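Local coordinates for ABM domain-containing protein (Caulobacter crescentus, PDB 3BM7) that is of unknown function but adopts a ferredoxin-like fold and belongs to the antibiotic biosynthesis monooxygenase family, so is probably an oxidoreductase, at residues L42-A45 with A46-A50. Sequence-based numbering, arbitrary orientation.
Sequences LDLA and AKVKA. With EDO (1,2-ethanediol), chain B.
Lys47 reaches back one turn along helix 34-51 to pair with Asp43, and its side chain is worth following outward. CB of Lys47 sits 3.4 Å from the carbonyl O of Leu44; CG of Lys47, anti to its own carbonyl carbon (chi1 -68°), passes 3.5 Å from Asp43 O. From there the chain stays extended. CD is still beside that carbonyl, CE of Lys47 comes within 3.4 Å of Asp43 OD2, and, in the conformer modelled here, one of two for Asp43, NZ of Lys47 closes a salt bridge to the same OD2 at 2.7 Å, taking its syn lone pair. In that conformer Asp43 has its CG anti to the backbone N (chi1 176°). This i to i+4 ion pair spans a turn whose backbone bond, Lys47 N to Asp43 O, is weak at 3.3 Å; the next one, Val48 N to Leu44 O, is shorter at 2.8 Å. Leu44 and Val48 make the apolar counterpart, CD1 of Leu44 lying 3.7 Å from CG2 of Val48. At the far end, a 1,2-ethanediol, probably from the crystallisation liquor, hydrogen-bonds through O1 to Ala50 O. Leu44 and Val48 pack on Tyr58 and Tyr90, setting the helix over strand 55-62, outermost in this chain's antiparallel sheet, beside helix 89-98, while Leu42 touches Val114 of the second subunit.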
# COMPACT_ATOMS: atom_id res chain seq x y z
N LEU A 42 -1.83 -14.12 -8.72
CA LEU A 42 -2.55 -14.64 -7.56
C LEU A 42 -1.98 -15.95 -7.05
O LEU A 42 -1.98 -16.22 -5.86
CB LEU A 42 -4.05 -14.74 -7.83
CG LEU A 42 -4.78 -13.41 -7.96
CD1 LEU A 42 -6.22 -13.61 -8.38
CD2 LEU A 42 -4.69 -12.61 -6.63
N ASP A 43 -1.49 -16.77 -7.97
CA ASP A 43 -0.83 -18.00 -7.60
C ASP A 43 0.45 -17.68 -6.81
O ASP A 43 0.74 -18.31 -5.80
CB ASP A 43 -0.53 -18.80 -8.86
CG ASP A 43 0.24 -20.05 -8.58
OD1 ASP A 43 -0.38 -21.08 -8.30
OD2 ASP A 43 1.48 -19.99 -8.65
N LEU A 44 1.21 -16.69 -7.27
CA LEU A 44 2.40 -16.21 -6.55
C LEU A 44 2.02 -15.70 -5.15
O LEU A 44 2.60 -16.08 -4.12
CB LEU A 44 3.10 -15.10 -7.34
CG LEU A 44 4.20 -14.34 -6.59
CD1 LEU A 44 5.34 -15.30 -6.13
CD2 LEU A 44 4.70 -13.17 -7.43
N ALA A 45 1.00 -14.87 -5.09
CA ALA A 45 0.60 -14.29 -3.81
C ALA A 45 0.20 -15.32 -2.78
O ALA A 45 0.56 -15.19 -1.62
CB ALA A 45 -0.53 -13.26 -4.05
N ALA A 46 -0.52 -16.38 -3.19
CA ALA A 46 -0.86 -17.42 -2.28
C ALA A 46 0.40 -18.10 -1.73
O ALA A 46 0.43 -18.43 -0.56
CB ALA A 46 -1.79 -18.46 -2.99
N LYS A 47 1.41 -18.34 -2.56
CA LYS A 47 2.67 -18.93 -2.13
C LYS A 47 3.43 -18.02 -1.15
O LYS A 47 3.96 -18.49 -0.12
CB LYS A 47 3.52 -19.31 -3.35
CG LYS A 47 2.90 -20.49 -4.13
CD LYS A 47 3.60 -20.82 -5.44
CE LYS A 47 2.79 -21.92 -6.21
NZ LYS A 47 3.10 -21.96 -7.68
N VAL A 48 3.46 -16.75 -1.49
CA VAL A 48 4.15 -15.72 -0.67
C VAL A 48 3.51 -15.75 0.72
O VAL A 48 4.20 -15.93 1.74
CB VAL A 48 4.10 -14.34 -1.30
CG1 VAL A 48 4.55 -13.32 -0.26
CG2 VAL A 48 4.98 -14.28 -2.54
N LYS A 49 2.19 -15.57 0.75
CA LYS A 49 1.48 -15.57 2.07
C LYS A 49 1.57 -16.87 2.87
O LYS A 49 1.70 -16.87 4.12
CB LYS A 49 0.03 -15.12 1.88
CG LYS A 49 -0.03 -13.72 1.36
CD LYS A 49 -1.43 -13.18 1.25
CE LYS A 49 -1.68 -12.58 -0.10
NZ LYS A 49 -2.91 -11.77 -0.09
N ALA A 50 1.54 -18.01 2.19
CA ALA A 50 1.63 -19.21 2.84
C ALA A 50 3.03 -19.53 3.35
O ALA A 50 3.15 -20.22 4.36
CB ALA A 50 1.16 -20.37 1.87
C1 EDO B . 4.33 -18.76 7.30
O1 EDO B . 4.96 -19.49 6.25
C2 EDO B . 3.39 -17.73 6.67
O2 EDO B . 2.63 -17.10 7.70